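Local coordinates for protein NH(3)-dependent NAD(+) synthetase (Francisella tularensis subsp. holarctica LVS, PDB 3FIU) that belongs to the NAD synthase family of the HUP clan, with a parallel alpha/beta fold whose pocket here holds adenosine monophosphate, pyrophosphate and magnesium, at residues A[17-20]-A[21-25]; A[67-70]-A[71-75]; A[142-145]-A[146-149]; A[152-155]-A[156-160]; A[235-238]-A[239-243]. All blocks are in the same frame, centred on the assembly; numbering follows the deposited sequence. Where two conformers were deposited one is given.

Interaction 1: residues A[17-20]-A[21-25]; sequences VNWL and SDSCM
The indole of Trp19 stands opposite its own backbone N (chi1 177°), whereas the hydroxyl of Ser23 stays close to its own (chi1 -68°), and these two choices, four residues apart, bring both groups to the same flank of the helix. Ser23 OG sits over one face of the indole, displaced toward the rim on the nitrogen side, 3.4 Å from Trp19 NE1. The angle there is too poor for a hydrogen bond. The hydroxyl instead donates to the main-chain oxygen one turn back, with Ser23 OG 2.8 Å from Trp19 O and 41° out of the carbonyl plane. The amide Ser23 N reaches that same Trp19 O at 2.8 Å from the opposite face, so one carbonyl is gripped twice by a single residue, an arrangement serines often adopt within helices. The segment is the last part of helix 9-25, which leads into strand 31-35 of the parallel sheet. Regular i to i+4 bonds carry it on: Ser21 N to Val17 O is 2.9 Å, Asp22 N to Asn18 O 2.9 Å and Cys24 N to Leu20 O 2.9 Å. Val17, Leu20 and Cys24 are the buried residues; Val17 and Leu20 rest on Leu48 of helix 40-51, and Leu20 and Cys24 on Phe32. Asn18, exposed, gives OD1 to a hydrogen bond with Gln14 NE2. Ile163 packs against Trp19, Leu20 and Ser23, and Thr246 of the second subunit also touches the indole.

Interaction 2: residues A[67-70]-A[71-75]; sequences QHQD and MQDAL
Over one face of the His68 imidazole lies the CG methylene of Gln72, a CH-pi contact 3.9 Å from the ring centroid in the conformer modelled for this glutamine. The methyl CE of Met71 comes to the same ring at a slant, 3.4 Å from His68 CE1. One residue further on, the amide of Gln69 meets the carboxylate of Asp73: Gln69 NE2 donates to Asp73 OD2 over 2.7 Å, with the acceptor lying in the amide plane but the amide approaching from 49° above the carboxylate plane. A bend at chi2 of Gln69 (52°) turns its amide toward Asp73, one turn further along the helix. Asp70 OD1 and Asp73 OD1 are 4.6 Å apart, and Lys190 forms salt bridges with both, which probably offsets their repulsion. In the first turn a water bridges Gln67 O, at the N-cap position, to Met71 N, donating to the former and accepting weakly from the latter. The segment opens helix 68-81 of the beta-alpha-beta unit between strands 56-60 and 84-87: Met71 and Ala74 pack on Ile60, Met71 also on Thr87, while Gln69 and Asp73 border helix 185-189.

Interaction 3: residues A[142-145]-A[146-149]; sequences TDNA and CEWY. With MG (magnesium ion), chain E; AMP (adenosine monophosphate), chain G.
A capping box starts helix 145-150 in the wall of the nucleotide pocket, and its glutamate is also a magnesium ligand. Asn144, at the N-cap, accepts from Glu147 N through OD1 over 2.9 Å; in return Asn144 N donates to Glu147 OE2 over 3.0 Å, meeting that oxygen on the anti side of the carboxylate. With chi1 58°, the asparagine amide tucks between its own N and carbonyl carbon, facing the helix start, and it stacks on the carboxylate with the two planes 19° apart. The other carboxylate oxygen, Glu147 OE1, binds magnesium at 2.2 Å, beside the AMP phosphate oxygen O1P and a water. This metal-bound water donates to Glu147 OE2 over 2.6 Å and lies 2.8 Å from Thr142 OG1, while Thr142 OG1 is 2.5 Å from O3' of AMP. Nearby, Asp143 OD1 lies in plane at the edge of the Trp148 ring, 3.9 Å from CE3. Asp41, whose OD2 shares the metal, is hydrogen-bonded through OD1 to Asn144 ND2. Asn144 therefore acts as a second-shell residue that touches both protein ligands of the magnesium. The box, the metal bond and the water together probably fix the rotation of the carboxylate, one oxygen turned to the metal and the other to the backbone, consistent with the helix start and the metal site being positioned as one unit.

Interaction 4: residues A[152-155]-A[156-160]; sequences YFTK and FGDGA. With AMP (adenosine monophosphate), chain G.
Backbone hydrogen bonds shape this loop between Phe153 and Gly159, which runs through a type II turn from Thr154 to Gly157 and directly into a type I turn from Gly157 to Ala160. Thr154 O accepts twice, from Gly157 N at 3.0 Å and from Gly159 N at 3.1 Å, the two donors approaching from opposite faces of the carbonyl plane. Side-chain polar bonds close the loop on the pocket side: Thr154 N donates almost straight (170°) to Asp158 OD2 over 2.8 Å, on the syn side of the carboxylate but 29° out of its plane. A chi1 of 59° turns that carboxylate back toward Thr154. One water donates both to Asp158 OD2, 2.7 Å away, and to Thr154 OG1, whose hydroxyl is also hydrogen-bonded to Asn118. Among apolar contacts, Phe153 CD1 lies 3.5 Å from Gly159 CA, where the glycine leaves room for the ring. Lys155 runs alongside Phe156 and sets its CG over one ring face, a CH-pi contact 3.9 Å from the centroid; beyond it Lys155 NZ forms a salt bridge with Asp162 of the second subunit, and Phe156 meets Tyr129 of that subunit. With OD2 bound by an amide and a water, the carboxylate of Asp158 is probably held in place, and OD1 faces Phe153 CB and C5' of AMP, 3.4 Å from the latter, a van der Waals wall to the sugar rather than a polar grip.

Interaction 5: residues A[235-238]-A[239-243]; sequences NRSH and HKRKL
The turn joining helix 224-235 to the short, weakly bonded helix 238-241 is tied by Ser237 and Arg241. Arg241 NH1 donates to Ser237 OG over 2.8 Å with an N-H...O angle of 151°, the oxygen lying slightly off the guanidinium plane. Ser237 OG is also hydrogen-bonded to main-chain oxygens at the end of helix 224-235, Trp233 O and His234 O. The same flat group of Arg241 has Ser237 O over one face, 3.1 Å above its plane and toward the rim. This double approach follows from the bend at chi3 of Arg241 (-76°), which curls the guanidinium back toward Ser237. Lys240 N adds a weak bond to Ser237 O, 3.2 Å long, and Lys240 CD packs 3.5 Å from Ser237 CB before its amine goes on to Gly151 O and the ring of Phe153. A water accepts from His239 N at 2.8 Å and donates to Arg236 O; the His239 ring stacks with Tyr27 of the second subunit. Arg241 also gives NH2 to His234 O and NH1 to Trp148 O, near the ends of helices 224-235 and 145-150. A positive group at two helix C-termini is probably favoured by their dipoles, and it shares its hydrogens between a hydroxyl and main-chain oxygens.

How the interactions relate
Along the chain the five contacts follow one another without interleaving. Interactions 1 and 2 lie on helices 9-25 and 68-81, which pack against the parallel sheet, and stand apart: their centres are 28 Å from each other, and neither touches another contact. Interactions 3, 4 and 5 form a connected group with centres 10 to 13 Å apart. Trp148 of 142-149 stacks on Phe153 of 152-160, and both interactions 3 and 4 touch AMP. Interaction 5 joins them from the outer side through Arg241 and Lys240, reaching Trp148 and Phe153. Interactions 1, 4 and 5 also meet the second subunit, and in 152-160 one loop borders both AMP and the subunit interface.

Interaction 1: residues A[17-20]-A[21-25]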
# COMPACT_ATOMS: atom_id res chain seq x y z
N VAL A 17 -6.03 8.17 -23.05
CA VAL A 17 -7.39 7.63 -23.02
C VAL A 17 -7.43 6.21 -23.62
O VAL A 17 -8.06 5.30 -23.06
CB VAL A 17 -8.41 8.58 -23.76
CG1 VAL A 17 -9.76 7.91 -23.87
CG2 VAL A 17 -8.56 9.92 -23.00
N ASN A 18 -6.76 6.02 -24.75
CA ASN A 18 -6.68 4.71 -25.39
C ASN A 18 -5.99 3.70 -24.48
O ASN A 18 -6.49 2.58 -24.27
CB ASN A 18 -5.92 4.80 -26.72
CG ASN A 18 -6.70 5.53 -27.81
OD1 ASN A 18 -7.93 5.60 -27.79
ND2 ASN A 18 -5.97 6.09 -28.78
N TRP A 19 -4.87 4.12 -23.89
CA TRP A 19 -4.10 3.30 -22.95
C TRP A 19 -4.90 2.96 -21.69
O TRP A 19 -4.93 1.80 -21.26
CB TRP A 19 -2.78 4.00 -22.62
CG TRP A 19 -1.93 3.27 -21.61
CD1 TRP A 19 -1.11 2.20 -21.84
CD2 TRP A 19 -1.82 3.56 -20.21
NE1 TRP A 19 -0.48 1.82 -20.67
CE2 TRP A 19 -0.90 2.64 -19.66
CE3 TRP A 19 -2.40 4.54 -19.37
CZ2 TRP A 19 -0.56 2.64 -18.30
CZ3 TRP A 19 -2.06 4.54 -18.02
CH2 TRP A 19 -1.14 3.60 -17.50
N LEU A 20 -5.57 3.94 -21.10
CA LEU A 20 -6.43 3.67 -19.96
C LEU A 20 -7.49 2.64 -20.32
O LEU A 20 -7.70 1.67 -19.57
CB LEU A 20 -7.08 4.94 -19.42
CG LEU A 20 -6.21 5.85 -18.57
CD1 LEU A 20 -6.92 7.18 -18.36
CD2 LEU A 20 -5.80 5.20 -17.22
N SER A 21 -8.15 2.83 -21.47
CA SER A 21 -9.19 1.92 -21.91
C SER A 21 -8.67 0.49 -22.09
O SER A 21 -9.23 -0.43 -21.50
CB SER A 21 -9.86 2.41 -23.20
OG SER A 21 -10.96 1.56 -23.45
N ASP A 22 -7.60 0.34 -22.86
CA ASP A 22 -7.00 -0.96 -23.14
C ASP A 22 -6.50 -1.60 -21.85
O ASP A 22 -6.73 -2.78 -21.61
CB ASP A 22 -5.82 -0.84 -24.12
CG ASP A 22 -6.24 -0.48 -25.55
OD1 ASP A 22 -5.33 -0.16 -26.36
OD2 ASP A 22 -7.45 -0.52 -25.90
N SER A 23 -5.80 -0.82 -21.02
CA SER A 23 -5.28 -1.32 -19.76
C SER A 23 -6.40 -1.86 -18.87
O SER A 23 -6.25 -2.93 -18.29
CB SER A 23 -4.48 -0.23 -19.04
OG SER A 23 -3.28 0.05 -19.76
N CYS A 24 -7.52 -1.15 -18.81
CA CYS A 24 -8.65 -1.53 -17.97
C CYS A 24 -9.37 -2.78 -18.50
O CYS A 24 -9.59 -3.74 -17.75
CB CYS A 24 -9.61 -0.36 -17.82
SG CYS A 24 -11.03 -0.66 -16.80
N MET A 25 -9.71 -2.75 -19.79
CA MET A 25 -10.22 -3.93 -20.49
C MET A 25 -9.36 -5.17 -20.22
O MET A 25 -9.88 -6.22 -19.82
CB MET A 25 -10.28 -3.67 -22.00
CG MET A 25 -11.34 -2.67 -22.43
SD MET A 25 -12.98 -3.21 -21.89
CE MET A 25 -13.18 -4.67 -22.93

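Interaction 2: residues A[67-70]-A[71-75]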
# COMPACT_ATOMS: atom_id res chain seq x y z
N GLN A 67 -10.12 22.00 3.12
CA GLN A 67 -10.84 23.24 2.90
C GLN A 67 -12.13 22.97 2.14
O GLN A 67 -12.14 22.28 1.13
CB GLN A 67 -9.98 24.23 2.11
CG GLN A 67 -8.75 24.74 2.84
CD GLN A 67 -9.09 25.40 4.16
OE1 GLN A 67 -9.76 26.44 4.19
NE2 GLN A 67 -8.64 24.79 5.25
N HIS A 68 -13.21 23.56 2.62
CA HIS A 68 -14.49 23.37 1.99
C HIS A 68 -14.48 23.67 0.46
O HIS A 68 -15.19 23.02 -0.32
CB HIS A 68 -15.56 24.15 2.75
CG HIS A 68 -16.95 23.90 2.26
ND1 HIS A 68 -17.60 22.69 2.43
CD2 HIS A 68 -17.81 24.70 1.58
CE1 HIS A 68 -18.80 22.76 1.89
NE2 HIS A 68 -18.95 23.96 1.36
N GLN A 69 -13.67 24.64 0.04
CA GLN A 69 -13.61 25.02 -1.38
C GLN A 69 -13.11 23.88 -2.25
O GLN A 69 -13.50 23.76 -3.41
CB GLN A 69 -12.71 26.23 -1.59
CG GLN A 69 -12.80 26.80 -3.01
CD GLN A 69 -14.22 27.07 -3.42
OE1 GLN A 69 -14.97 27.73 -2.69
NE2 GLN A 69 -14.62 26.56 -4.58
N ASP A 70 -12.25 23.04 -1.68
CA ASP A 70 -11.66 21.96 -2.43
C ASP A 70 -12.68 20.84 -2.68
O ASP A 70 -12.69 20.26 -3.76
CB ASP A 70 -10.40 21.45 -1.73
CG ASP A 70 -9.26 22.48 -1.77
OD1 ASP A 70 -9.23 23.37 -2.67
OD2 ASP A 70 -8.40 22.40 -0.90
N MET A 71 -13.53 20.57 -1.68
CA MET A 71 -14.66 19.67 -1.88
C MET A 71 -15.60 20.25 -2.93
O MET A 71 -16.08 19.51 -3.80
CB MET A 71 -15.43 19.43 -0.59
CG MET A 71 -16.56 18.42 -0.73
SD MET A 71 -17.66 18.43 0.70
CE MET A 71 -18.63 19.83 0.25
N GLN A 72 -15.88 21.56 -2.85
CA GLN A 72 -16.82 22.20 -3.80
C GLN A 72 -16.32 22.15 -5.24
O GLN A 72 -17.10 21.90 -6.16
CB GLN A 72 -17.18 23.65 -3.36
CG GLN A 72 -17.82 23.68 -1.97
CD GLN A 72 -18.17 25.06 -1.47
OE1 GLN A 72 -19.30 25.29 -1.05
NE2 GLN A 72 -17.19 25.97 -1.45
N ASP A 73 -15.02 22.38 -5.42
CA ASP A 73 -14.42 22.31 -6.76
C ASP A 73 -14.46 20.89 -7.33
O ASP A 73 -14.72 20.70 -8.52
CB ASP A 73 -12.97 22.79 -6.72
CG ASP A 73 -12.85 24.31 -6.57
OD1 ASP A 73 -11.71 24.78 -6.28
OD2 ASP A 73 -13.87 25.02 -6.70
N ALA A 74 -14.18 19.90 -6.48
CA ALA A 74 -14.30 18.49 -6.91
C ALA A 74 -15.75 18.18 -7.35
O ALA A 74 -15.98 17.51 -8.35
CB ALA A 74 -13.87 17.56 -5.78
N LEU A 75 -16.71 18.63 -6.54
CA LEU A 75 -18.13 18.45 -6.85
C LEU A 75 -18.48 19.13 -8.15
O LEU A 75 -19.20 18.57 -8.97
CB LEU A 75 -19.01 19.01 -5.73
CG LEU A 75 -19.35 18.07 -4.58
CD1 LEU A 75 -20.10 18.82 -3.45
CD2 LEU A 75 -20.15 16.88 -5.12
O HOH W 1 -13.09 19.52 1.46

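Interaction 3: residues A[142-145]-A[146-149]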
# COMPACT_ATOMS: atom_id res chain seq x y z
N THR A 142 -2.81 9.32 -9.11
CA THR A 142 -2.73 10.62 -9.79
C THR A 142 -1.32 11.21 -9.81
O THR A 142 -1.13 12.34 -10.28
CB THR A 142 -3.66 11.65 -9.14
OG1 THR A 142 -3.20 11.90 -7.81
CG2 THR A 142 -5.13 11.16 -9.12
N ASP A 143 -0.34 10.48 -9.27
CA ASP A 143 1.09 10.93 -9.22
C ASP A 143 1.57 11.41 -10.60
O ASP A 143 1.40 10.70 -11.60
CB ASP A 143 2.00 9.81 -8.72
CG ASP A 143 1.49 9.18 -7.42
OD1 ASP A 143 2.06 9.49 -6.35
OD2 ASP A 143 0.50 8.41 -7.46
N ASN A 144 2.13 12.62 -10.64
CA ASN A 144 2.74 13.13 -11.87
C ASN A 144 4.27 12.94 -11.73
O ASN A 144 4.74 12.48 -10.67
CB ASN A 144 2.37 14.60 -12.11
CG ASN A 144 2.77 15.51 -10.96
OD1 ASN A 144 3.91 15.49 -10.52
ND2 ASN A 144 1.83 16.32 -10.46
N ALA A 145 5.04 13.26 -12.78
CA ALA A 145 6.50 13.01 -12.73
C ALA A 145 7.21 13.76 -11.61
O ALA A 145 8.20 13.24 -11.05
CB ALA A 145 7.18 13.28 -14.08
N CYS A 146 6.71 14.96 -11.28
CA CYS A 146 7.30 15.76 -10.17
C CYS A 146 7.12 15.11 -8.80
O CYS A 146 8.09 14.90 -8.06
CB CYS A 146 6.73 17.17 -10.13
SG CYS A 146 6.91 18.11 -11.68
N GLU A 147 5.86 14.80 -8.46
CA GLU A 147 5.57 14.09 -7.21
C GLU A 147 6.34 12.78 -7.12
O GLU A 147 6.95 12.48 -6.08
CB GLU A 147 4.08 13.85 -7.06
CG GLU A 147 3.29 15.11 -7.21
CD GLU A 147 1.78 14.87 -7.34
OE1 GLU A 147 1.05 15.58 -6.64
OE2 GLU A 147 1.34 13.97 -8.08
N TRP A 148 6.34 12.02 -8.21
CA TRP A 148 7.08 10.77 -8.25
C TRP A 148 8.58 10.97 -7.91
O TRP A 148 9.13 10.40 -6.94
CB TRP A 148 6.86 10.04 -9.59
CG TRP A 148 7.12 8.55 -9.43
CD1 TRP A 148 8.16 7.84 -9.96
CD2 TRP A 148 6.35 7.62 -8.64
NE1 TRP A 148 8.07 6.51 -9.57
CE2 TRP A 148 6.97 6.36 -8.77
CE3 TRP A 148 5.19 7.74 -7.86
CZ2 TRP A 148 6.47 5.22 -8.14
CZ3 TRP A 148 4.69 6.59 -7.22
CH2 TRP A 148 5.33 5.35 -7.36
N TYR A 149 9.24 11.84 -8.68
CA TYR A 149 10.66 12.12 -8.45
C TYR A 149 10.98 12.65 -7.06
O TYR A 149 12.01 12.29 -6.45
CB TYR A 149 11.22 13.08 -9.52
CG TYR A 149 12.74 13.10 -9.51
CD1 TYR A 149 13.48 12.18 -10.26
CD2 TYR A 149 13.43 14.01 -8.71
CE1 TYR A 149 14.89 12.19 -10.22
CE2 TYR A 149 14.84 14.03 -8.67
CZ TYR A 149 15.55 13.11 -9.41
OH TYR A 149 16.94 13.13 -9.36
MG MG E . -1.14 15.76 -6.66
P AMP G . -1.88 15.59 -3.32
O1P AMP G . -0.95 15.36 -4.50
O2P AMP G . -1.26 15.10 -2.00
O3P AMP G . -2.56 16.90 -3.20
O5' AMP G . -3.07 14.50 -3.49
C5' AMP G . -2.75 13.16 -3.92
C4' AMP G . -4.04 12.45 -4.29
O4' AMP G . -4.76 12.04 -3.12
C3' AMP G . -5.03 13.35 -5.02
O3' AMP G . -4.66 13.41 -6.39
C2' AMP G . -6.34 12.60 -4.81
O2' AMP G . -6.50 11.53 -5.77
C1' AMP G . -6.17 12.02 -3.40
N9 AMP G . -6.81 12.94 -2.43
C8 AMP G . -6.21 13.88 -1.66
N7 AMP G . -7.12 14.55 -0.90
C5 AMP G . -8.34 14.03 -1.22
C6 AMP G . -9.72 14.27 -0.77
N6 AMP G . -9.99 15.24 0.14
N1 AMP G . -10.66 13.49 -1.33
C2 AMP G . -10.42 12.54 -2.25
N3 AMP G . -9.17 12.24 -2.71
C4 AMP G . -8.13 12.97 -2.21
O HOH W 2 -1.09 13.58 -7.18
O HOH W 3 1.98 17.82 -7.94

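Interaction 4: residues A[152-155]-A[156-160]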
# COMPACT_ATOMS: atom_id res chain seq x y z
N TYR A 152 6.94 12.98 -3.25
CA TYR A 152 5.93 13.76 -2.53
C TYR A 152 4.58 13.04 -2.65
O TYR A 152 3.66 13.48 -3.38
CB TYR A 152 5.84 15.23 -3.02
CG TYR A 152 5.13 16.15 -2.02
CD1 TYR A 152 5.22 17.54 -2.11
CD2 TYR A 152 4.36 15.63 -0.96
CE1 TYR A 152 4.56 18.39 -1.19
CE2 TYR A 152 3.70 16.46 -0.05
CZ TYR A 152 3.80 17.83 -0.16
OH TYR A 152 3.14 18.62 0.77
N PHE A 153 4.52 11.91 -1.96
CA PHE A 153 3.33 11.07 -1.87
C PHE A 153 3.52 10.14 -0.68
O PHE A 153 4.64 9.95 -0.20
CB PHE A 153 3.09 10.29 -3.17
CG PHE A 153 4.20 9.33 -3.55
CD1 PHE A 153 4.26 8.04 -2.98
CD2 PHE A 153 5.16 9.69 -4.48
CE1 PHE A 153 5.28 7.13 -3.35
CE2 PHE A 153 6.19 8.80 -4.85
CZ PHE A 153 6.25 7.51 -4.27
N THR A 154 2.40 9.60 -0.18
CA THR A 154 2.45 8.68 0.94
C THR A 154 2.62 7.26 0.42
O THR A 154 1.85 6.80 -0.44
CB THR A 154 1.12 8.74 1.76
OG1 THR A 154 0.90 10.07 2.24
CG2 THR A 154 1.18 7.76 2.96
N LYS A 155 3.62 6.55 0.94
CA LYS A 155 3.80 5.14 0.57
C LYS A 155 2.58 4.36 1.03
O LYS A 155 2.23 4.42 2.20
CB LYS A 155 5.05 4.56 1.26
CG LYS A 155 5.54 3.26 0.65
CD LYS A 155 6.80 2.79 1.41
CE LYS A 155 7.50 1.68 0.65
NZ LYS A 155 8.83 1.31 1.30
N PHE A 156 1.96 3.62 0.11
CA PHE A 156 0.69 2.88 0.33
C PHE A 156 -0.51 3.77 0.70
O PHE A 156 -1.54 3.27 1.22
CB PHE A 156 0.88 1.73 1.36
CG PHE A 156 2.12 0.91 1.10
CD1 PHE A 156 2.30 0.26 -0.13
CD2 PHE A 156 3.10 0.76 2.09
CE1 PHE A 156 3.44 -0.51 -0.39
CE2 PHE A 156 4.25 -0.01 1.83
CZ PHE A 156 4.41 -0.65 0.59
N GLY A 157 -0.38 5.06 0.41
CA GLY A 157 -1.52 5.99 0.49
C GLY A 157 -1.84 6.40 -0.94
O GLY A 157 -2.22 5.57 -1.74
N ASP A 158 -1.61 7.67 -1.29
CA ASP A 158 -1.85 8.12 -2.66
C ASP A 158 -0.82 7.55 -3.63
O ASP A 158 -1.07 7.49 -4.82
CB ASP A 158 -1.95 9.66 -2.74
CG ASP A 158 -0.70 10.34 -2.26
OD1 ASP A 158 -0.17 11.16 -3.03
OD2 ASP A 158 -0.24 10.06 -1.13
N GLY A 159 0.32 7.08 -3.10
CA GLY A 159 1.30 6.39 -3.94
C GLY A 159 0.87 4.97 -4.33
O GLY A 159 1.53 4.31 -5.12
N ALA A 160 -0.25 4.50 -3.78
CA ALA A 160 -0.72 3.13 -3.99
C ALA A 160 -1.91 3.12 -4.93
O ALA A 160 -3.00 3.58 -4.57
CB ALA A 160 -1.11 2.50 -2.68
P AMP G . -1.88 15.59 -3.32
O1P AMP G . -0.95 15.36 -4.50
O2P AMP G . -1.26 15.10 -2.00
O3P AMP G . -2.56 16.90 -3.20
O5' AMP G . -3.07 14.50 -3.49
C5' AMP G . -2.75 13.16 -3.92
C4' AMP G . -4.04 12.45 -4.29
O4' AMP G . -4.76 12.04 -3.12
C3' AMP G . -5.03 13.35 -5.02
O3' AMP G . -4.66 13.41 -6.39
C2' AMP G . -6.34 12.60 -4.81
O2' AMP G . -6.50 11.53 -5.77
C1' AMP G . -6.17 12.02 -3.40
N9 AMP G . -6.81 12.94 -2.43
C8 AMP G . -6.21 13.88 -1.66
N7 AMP G . -7.12 14.55 -0.90
C5 AMP G . -8.34 14.03 -1.22
C6 AMP G . -9.72 14.27 -0.77
N6 AMP G . -9.99 15.24 0.14
N1 AMP G . -10.66 13.49 -1.33
C2 AMP G . -10.42 12.54 -2.25
N3 AMP G . -9.17 12.24 -2.71
C4 AMP G . -8.13 12.97 -2.21
O HOH W 4 -0.06 12.02 0.74

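Interaction 5: residues A[235-238]-A[239-243]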
# COMPACT_ATOMS: atom_id res chain seq x y z
N ASN A 235 16.36 12.09 -2.52
CA ASN A 235 17.27 11.19 -1.81
C ASN A 235 16.65 10.43 -0.65
O ASN A 235 16.99 9.28 -0.41
CB ASN A 235 18.51 11.94 -1.32
CG ASN A 235 19.52 12.20 -2.43
OD1 ASN A 235 19.49 11.56 -3.51
ND2 ASN A 235 20.44 13.15 -2.18
N ARG A 236 15.77 11.10 0.08
CA ARG A 236 15.17 10.48 1.25
C ARG A 236 14.00 9.54 0.89
O ARG A 236 13.44 8.90 1.78
CB ARG A 236 14.74 11.56 2.26
CG ARG A 236 13.59 12.40 1.77
CD ARG A 236 13.04 13.23 2.91
NE ARG A 236 12.05 14.17 2.40
CZ ARG A 236 11.45 15.10 3.13
NH1 ARG A 236 11.73 15.21 4.42
NH2 ARG A 236 10.56 15.91 2.56
N SER A 237 13.70 9.43 -0.40
CA SER A 237 12.56 8.63 -0.88
C SER A 237 12.88 7.52 -1.88
O SER A 237 11.99 7.08 -2.64
CB SER A 237 11.47 9.56 -1.44
OG SER A 237 11.92 10.30 -2.56
N HIS A 238 14.12 7.04 -1.89
CA HIS A 238 14.47 5.96 -2.85
C HIS A 238 13.53 4.77 -2.75
O HIS A 238 13.10 4.22 -3.78
CB HIS A 238 15.92 5.44 -2.67
CG HIS A 238 16.96 6.47 -2.98
ND1 HIS A 238 17.15 6.98 -4.25
CD2 HIS A 238 17.87 7.09 -2.18
CE1 HIS A 238 18.13 7.87 -4.22
NE2 HIS A 238 18.58 7.96 -2.98
N HIS A 239 13.22 4.37 -1.52
CA HIS A 239 12.46 3.13 -1.30
C HIS A 239 10.95 3.28 -1.55
O HIS A 239 10.27 2.30 -1.82
CB HIS A 239 12.75 2.55 0.08
CG HIS A 239 14.19 2.17 0.27
ND1 HIS A 239 15.05 2.90 1.07
CD2 HIS A 239 14.93 1.18 -0.28
CE1 HIS A 239 16.25 2.35 1.02
NE2 HIS A 239 16.21 1.31 0.20
N LYS A 240 10.46 4.52 -1.51
CA LYS A 240 9.05 4.82 -1.82
C LYS A 240 8.65 4.46 -3.24
O LYS A 240 7.48 4.24 -3.51
CB LYS A 240 8.72 6.29 -1.59
CG LYS A 240 8.61 6.66 -0.15
CD LYS A 240 8.60 8.16 0.07
CE LYS A 240 7.21 8.65 0.28
NZ LYS A 240 7.22 9.96 0.92
N ARG A 241 9.62 4.44 -4.15
CA ARG A 241 9.29 4.17 -5.54
C ARG A 241 9.33 2.69 -5.89
O ARG A 241 8.58 2.27 -6.78
CB ARG A 241 10.16 5.00 -6.49
CG ARG A 241 9.82 6.49 -6.44
CD ARG A 241 10.75 7.39 -7.27
NE ARG A 241 12.05 7.61 -6.63
CZ ARG A 241 12.31 8.48 -5.66
NH1 ARG A 241 11.37 9.27 -5.15
NH2 ARG A 241 13.54 8.55 -5.17
N LYS A 242 10.15 1.92 -5.18
CA LYS A 242 10.46 0.53 -5.55
C LYS A 242 9.69 -0.50 -4.74
O LYS A 242 9.13 -0.18 -3.70
CB LYS A 242 11.97 0.24 -5.35
CG LYS A 242 12.94 1.26 -5.96
CD LYS A 242 12.71 1.46 -7.47
CE LYS A 242 13.84 2.28 -8.12
NZ LYS A 242 13.32 3.35 -9.06
N LEU A 243 9.72 -1.75 -5.20
CA LEU A 243 9.15 -2.85 -4.47
C LEU A 243 9.99 -3.09 -3.24
O LEU A 243 11.12 -2.61 -3.16
CB LEU A 243 9.10 -4.10 -5.35
CG LEU A 243 8.14 -4.08 -6.55
CD1 LEU A 243 8.37 -5.30 -7.42
CD2 LEU A 243 6.68 -4.03 -6.10
O HOH W 5 13.66 5.76 0.87